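Nisin biosynthesis protein nisC (Lactococcus lactis subsp. lactis, PDB 2G0D) cyclises the dehydrated nisin precursor, forming its thioether rings, as a zinc enzyme built as an alpha toroid. Local coordinates at residues 76-89 against 105-117. Residues are numbered along the deposited sequence; the frame is centred on the assembly and turned at random.
Sequences LLTGSLYSGAAGIA and LLDSLNRYIEYFV
Ala85, the first residue of helix 85-89, sets its methyl among three side chains of helix 105-117: Ala85 CB lies 3.7 Å from Ile113 CG1, and Leu109 CD2 and Tyr112 CD2 come about as near. Alanine suits this spot because its single carbon lets the helices, antiparallel at 156°, approach to 9.4 Å between axes. One turn on, Ala89 is packed in a similar way, by Leu109 and Leu106. Ala89 CB meets Leu109 CD1 at 3.8 Å, so the two branches of Leu109 divide between Ala85 and Ala89, while Leu106 reaches round with CD2 to the carbonyl O and methyl of Ala89. Ile113 extends CD1 to Ala86 CA, 3.7 Å away.

Toward the start of segment 76-89 the loop backbone itself packs on aromatic rings. The Phe116 ring faces the Thr78-Gly79 peptide, with Gly79 N 3.3 Å above the ring plane and over its centre; Gly79 CA makes a CH-pi contact with the same face, 4.0 Å from the centroid. Glycine fits because a CB here would run into Phe116 CD2. With CG anti to the backbone N (chi1 169°), Tyr112 swings its ring toward the loop, bringing the methyl of Ala85 and the carbonyl of Thr78 to its edge. Tyr112 OH stands 3.2 Å from Thr78 N, at an angle too poor for a hydrogen bond.

The packing thins toward Leu76 and Leu77. Leu76 CD1 slants past Tyr112 CE2 at 4.0 Å and barely reaches Leu109, whereas Leu77, exposed, starts its side chain away from the helix and offers chiefly backbone. Ile143 of helix 140-147 touches both Ile113 and Phe116. Such antiparallel pairing of a short helix, entered through a glycine-containing loop, with a longer helix is consistent with the alpha toroid of LanC cyclases, a double ring of helices.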
loop_
_atom_site.group_PDB
_atom_site.type_symbol
_atom_site.label_atom_id
_atom_site.label_comp_id
_atom_site.label_asym_id
_atom_site.label_seq_id
_atom_site.Cartn_x
_atom_site.Cartn_y
_atom_site.Cartn_z
ATOM N N LEU A 76 -19.895 8.157 -4.744
ATOM C CA LEU A 76 -18.560 7.682 -5.074
ATOM C C LEU A 76 -18.660 6.899 -6.347
ATOM O O LEU A 76 -19.696 6.294 -6.633
ATOM C CB LEU A 76 -18.030 6.746 -3.994
ATOM C CG LEU A 76 -17.396 7.352 -2.757
ATOM C CD1 LEU A 76 -17.348 6.303 -1.688
ATOM C CD2 LEU A 76 -15.996 7.863 -3.069
ATOM N N LEU A 77 -17.579 6.885 -7.106
ATOM C CA LEU A 77 -17.501 5.988 -8.242
ATOM C C LEU A 77 -16.635 4.754 -7.949
ATOM O O LEU A 77 -16.620 3.809 -8.745
ATOM C CB LEU A 77 -17.047 6.740 -9.499
ATOM C CG LEU A 77 -18.032 7.803 -10.022
ATOM C CD1 LEU A 77 -17.438 8.556 -11.221
ATOM C CD2 LEU A 77 -19.409 7.216 -10.372
ATOM N N THR A 78 -15.941 4.743 -6.805
ATOM C CA THR A 78 -15.024 3.641 -6.501
ATOM C C THR A 78 -14.876 3.259 -5.019
ATOM O O THR A 78 -14.907 4.108 -4.138
ATOM C CB THR A 78 -13.640 3.848 -7.160
ATOM O OG1 THR A 78 -12.826 2.687 -6.949
ATOM C CG2 THR A 78 -12.931 5.071 -6.590
ATOM N N GLY A 79 -14.744 1.963 -4.764
ATOM C CA GLY A 79 -14.531 1.482 -3.408
ATOM C C GLY A 79 -13.046 1.373 -3.056
ATOM O O GLY A 79 -12.711 0.852 -2.024
ATOM N N SER A 80 -12.168 1.912 -3.899
ATOM C CA SER A 80 -10.739 1.622 -3.858
ATOM C C SER A 80 -10.009 2.188 -2.628
ATOM O O SER A 80 -10.419 3.193 -2.060
ATOM C CB SER A 80 -10.070 2.107 -5.149
ATOM O OG SER A 80 -9.754 3.481 -5.079
ATOM N N LEU A 81 -8.932 1.525 -2.228
ATOM C CA LEU A 81 -8.117 1.992 -1.091
ATOM C C LEU A 81 -7.616 3.439 -1.291
ATOM O O LEU A 81 -7.782 4.273 -0.407
ATOM C CB LEU A 81 -6.934 1.047 -0.820
ATOM C CG LEU A 81 -5.958 1.381 0.339
ATOM C CD1 LEU A 81 -6.648 1.394 1.716
ATOM C CD2 LEU A 81 -4.776 0.404 0.394
ATOM N N TYR A 82 -6.998 3.726 -2.440
ATOM C CA TYR A 82 -6.327 5.017 -2.627
ATOM C C TYR A 82 -7.177 6.118 -3.237
ATOM O O TYR A 82 -6.820 7.280 -3.111
ATOM C CB TYR A 82 -4.980 4.866 -3.356
ATOM C CG TYR A 82 -3.861 4.490 -2.397
ATOM C CD1 TYR A 82 -3.673 3.177 -2.007
ATOM C CD2 TYR A 82 -3.007 5.470 -1.864
ATOM C CE1 TYR A 82 -2.664 2.827 -1.107
ATOM C CE2 TYR A 82 -2.004 5.137 -0.958
ATOM C CZ TYR A 82 -1.829 3.822 -0.601
ATOM O OH TYR A 82 -0.841 3.492 0.282
ATOM N N SER A 83 -8.276 5.768 -3.904
ATOM C CA SER A 83 -9.180 6.791 -4.486
ATOM C C SER A 83 -10.614 6.704 -3.988
ATOM O O SER A 83 -11.383 7.627 -4.217
ATOM C CB SER A 83 -9.213 6.712 -6.015
ATOM O OG SER A 83 -7.924 6.865 -6.532
ATOM N N GLY A 84 -10.987 5.600 -3.347
ATOM C CA GLY A 84 -12.397 5.370 -3.071
ATOM C C GLY A 84 -12.784 5.212 -1.619
ATOM O O GLY A 84 -12.107 5.721 -0.725
ATOM N N ALA A 85 -13.880 4.490 -1.394
ATOM C CA ALA A 85 -14.448 4.327 -0.051
ATOM C C ALA A 85 -13.533 3.675 0.981
ATOM O O ALA A 85 -13.580 4.055 2.155
ATOM C CB ALA A 85 -15.816 3.585 -0.116
ATOM N N ALA A 86 -12.722 2.688 0.579
ATOM C CA ALA A 86 -11.833 1.997 1.543
ATOM C C ALA A 86 -10.770 2.935 2.136
ATOM O O ALA A 86 -10.459 2.841 3.331
ATOM C CB ALA A 86 -11.197 0.723 0.944
ATOM N N GLY A 87 -10.243 3.860 1.330
ATOM C CA GLY A 87 -9.296 4.878 1.859
ATOM C C GLY A 87 -9.952 5.863 2.821
ATOM O O GLY A 87 -9.368 6.241 3.840
ATOM N N ILE A 88 -11.172 6.285 2.508
ATOM C CA ILE A 88 -11.920 7.163 3.398
ATOM C C ILE A 88 -12.243 6.453 4.708
ATOM O O ILE A 88 -12.039 7.020 5.799
ATOM C CB ILE A 88 -13.225 7.690 2.737
ATOM C CG1 ILE A 88 -12.906 8.452 1.441
ATOM C CG2 ILE A 88 -13.990 8.571 3.721
ATOM C CD1 ILE A 88 -14.135 8.784 0.567
ATOM N N ALA A 89 -12.731 5.211 4.608
ATOM C CA ALA A 89 -13.005 4.398 5.799
ATOM C C ALA A 89 -11.753 4.131 6.630
ATOM O O ALA A 89 -11.810 4.227 7.858
ATOM C CB ALA A 89 -13.707 3.093 5.433
ATOM N N LEU A 105 -21.157 6.357 9.607
ATOM C CA LEU A 105 -20.417 6.593 8.371
ATOM C C LEU A 105 -19.643 5.356 7.910
ATOM O O LEU A 105 -19.679 5.009 6.734
ATOM C CB LEU A 105 -19.478 7.798 8.524
ATOM C CG LEU A 105 -18.667 8.242 7.293
ATOM C CD1 LEU A 105 -19.580 8.460 6.037
ATOM C CD2 LEU A 105 -17.854 9.495 7.599
ATOM N N LEU A 106 -18.942 4.694 8.827
ATOM C CA LEU A 106 -18.145 3.501 8.477
ATOM C C LEU A 106 -19.029 2.354 7.933
ATOM O O LEU A 106 -18.666 1.713 6.952
ATOM C CB LEU A 106 -17.300 3.033 9.672
ATOM C CG LEU A 106 -16.051 3.895 9.971
ATOM C CD1 LEU A 106 -15.520 3.708 11.400
ATOM C CD2 LEU A 106 -14.943 3.566 8.960
ATOM N N ASP A 107 -20.186 2.127 8.564
ATOM C CA ASP A 107 -21.161 1.123 8.109
ATOM C C ASP A 107 -21.647 1.363 6.680
ATOM O O ASP A 107 -21.712 0.429 5.886
ATOM C CB ASP A 107 -22.362 1.043 9.070
ATOM C CG ASP A 107 -22.011 0.386 10.394
ATOM O OD1 ASP A 107 -20.937 -0.262 10.489
ATOM O OD2 ASP A 107 -22.799 0.522 11.349
ATOM N N SER A 108 -21.973 2.618 6.368
ATOM C CA SER A 108 -22.327 3.032 5.007
ATOM C C SER A 108 -21.212 2.747 4.029
ATOM O O SER A 108 -21.434 2.182 2.954
ATOM C CB SER A 108 -22.626 4.525 4.956
ATOM O OG SER A 108 -23.637 4.830 5.877
ATOM N N LEU A 109 -20.013 3.167 4.398
ATOM C CA LEU A 109 -18.837 2.925 3.560
ATOM C C LEU A 109 -18.647 1.439 3.305
ATOM O O LEU A 109 -18.446 1.037 2.177
ATOM C CB LEU A 109 -17.585 3.574 4.165
ATOM C CG LEU A 109 -17.580 5.103 4.142
ATOM C CD1 LEU A 109 -16.553 5.656 5.097
ATOM C CD2 LEU A 109 -17.374 5.639 2.725
ATOM N N ASN A 110 -18.737 0.629 4.355
ATOM C CA ASN A 110 -18.568 -0.833 4.260
ATOM C C ASN A 110 -19.588 -1.528 3.352
ATOM O O ASN A 110 -19.238 -2.387 2.536
ATOM C CB ASN A 110 -18.595 -1.452 5.660
ATOM C CG ASN A 110 -17.388 -1.051 6.512
ATOM O OD1 ASN A 110 -16.386 -0.563 5.994
ATOM N ND2 ASN A 110 -17.483 -1.270 7.829
ATOM N N ARG A 111 -20.864 -1.156 3.503
ATOM C CA ARG A 111 -21.919 -1.685 2.648
ATOM C C ARG A 111 -21.699 -1.246 1.206
ATOM O O ARG A 111 -21.827 -2.045 0.284
ATOM C CB ARG A 111 -23.323 -1.275 3.157
ATOM C CG ARG A 111 -23.685 -1.797 4.580
ATOM C CD ARG A 111 -22.870 -3.064 5.047
ATOM N NE ARG A 111 -23.422 -3.645 6.272
ATOM C CZ ARG A 111 -24.041 -4.826 6.356
ATOM N NH1 ARG A 111 -24.164 -5.625 5.293
ATOM N NH2 ARG A 111 -24.534 -5.228 7.525
ATOM N N TYR A 112 -21.323 0.007 0.994
ATOM C CA TYR A 112 -20.988 0.416 -0.359
ATOM C C TYR A 112 -19.804 -0.394 -0.898
ATOM O O TYR A 112 -19.835 -0.856 -2.040
ATOM C CB TYR A 112 -20.758 1.939 -0.515
ATOM C CG TYR A 112 -20.162 2.251 -1.888
ATOM C CD1 TYR A 112 -20.949 2.247 -3.056
ATOM C CD2 TYR A 112 -18.801 2.468 -2.027
ATOM C CE1 TYR A 112 -20.364 2.503 -4.319
ATOM C CE2 TYR A 112 -18.230 2.713 -3.263
ATOM C CZ TYR A 112 -18.991 2.723 -4.391
ATOM O OH TYR A 112 -18.340 2.975 -5.588
ATOM N N ILE A 113 -18.773 -0.581 -0.071
ATOM C CA ILE A 113 -17.602 -1.341 -0.495
ATOM C C ILE A 113 -17.958 -2.768 -0.912
ATOM O O ILE A 113 -17.506 -3.229 -1.965
ATOM C CB ILE A 113 -16.477 -1.380 0.580
ATOM C CG1 ILE A 113 -15.820 0.003 0.742
ATOM C CG2 ILE A 113 -15.416 -2.409 0.173
ATOM C CD1 ILE A 113 -15.013 0.200 2.057
ATOM N N GLU A 114 -18.746 -3.462 -0.083
ATOM C CA GLU A 114 -19.191 -4.810 -0.389
ATOM C C GLU A 114 -20.016 -4.868 -1.679
ATOM O O GLU A 114 -19.774 -5.731 -2.522
ATOM C CB GLU A 114 -19.997 -5.413 0.772
ATOM C CG GLU A 114 -20.567 -6.808 0.456
ATOM C CD GLU A 114 -20.886 -7.630 1.694
ATOM O OE1 GLU A 114 -21.004 -7.067 2.810
ATOM O OE2 GLU A 114 -21.001 -8.860 1.548
ATOM N N TYR A 115 -20.988 -3.964 -1.815
ATOM C CA TYR A 115 -21.696 -3.750 -3.101
ATOM C C TYR A 115 -20.714 -3.522 -4.274
ATOM O O TYR A 115 -20.806 -4.194 -5.305
ATOM C CB TYR A 115 -22.676 -2.558 -3.034
ATOM C CG TYR A 115 -23.036 -2.041 -4.418
ATOM C CD1 TYR A 115 -23.819 -2.808 -5.281
ATOM C CD2 TYR A 115 -22.557 -0.814 -4.882
ATOM C CE1 TYR A 115 -24.138 -2.368 -6.554
ATOM C CE2 TYR A 115 -22.884 -0.356 -6.183
ATOM C CZ TYR A 115 -23.670 -1.147 -7.002
ATOM O OH TYR A 115 -24.001 -0.731 -8.271
ATOM N N PHE A 116 -19.801 -2.563 -4.111
ATOM C CA PHE A 116 -18.809 -2.246 -5.144
ATOM C C PHE A 116 -17.982 -3.463 -5.574
ATOM O O PHE A 116 -17.832 -3.739 -6.775
ATOM C CB PHE A 116 -17.874 -1.117 -4.700
ATOM C CG PHE A 116 -16.736 -0.864 -5.667
ATOM C CD1 PHE A 116 -16.959 -0.155 -6.850
ATOM C CD2 PHE A 116 -15.461 -1.378 -5.417
ATOM C CE1 PHE A 116 -15.916 0.057 -7.765
ATOM C CE2 PHE A 116 -14.401 -1.165 -6.330
ATOM C CZ PHE A 116 -14.626 -0.446 -7.495
ATOM N N VAL A 117 -17.442 -4.189 -4.601
ATOM C CA VAL A 117 -16.601 -5.339 -4.919
ATOM C C VAL A 117 -17.397 -6.437 -5.635
ATOM O O VAL A 117 -16.992 -6.932 -6.680
ATOM C CB VAL A 117 -15.872 -5.876 -3.654
ATOM C CG1 VAL A 117 -15.191 -7.203 -3.930
ATOM C CG2 VAL A 117 -14.845 -4.859 -3.180
#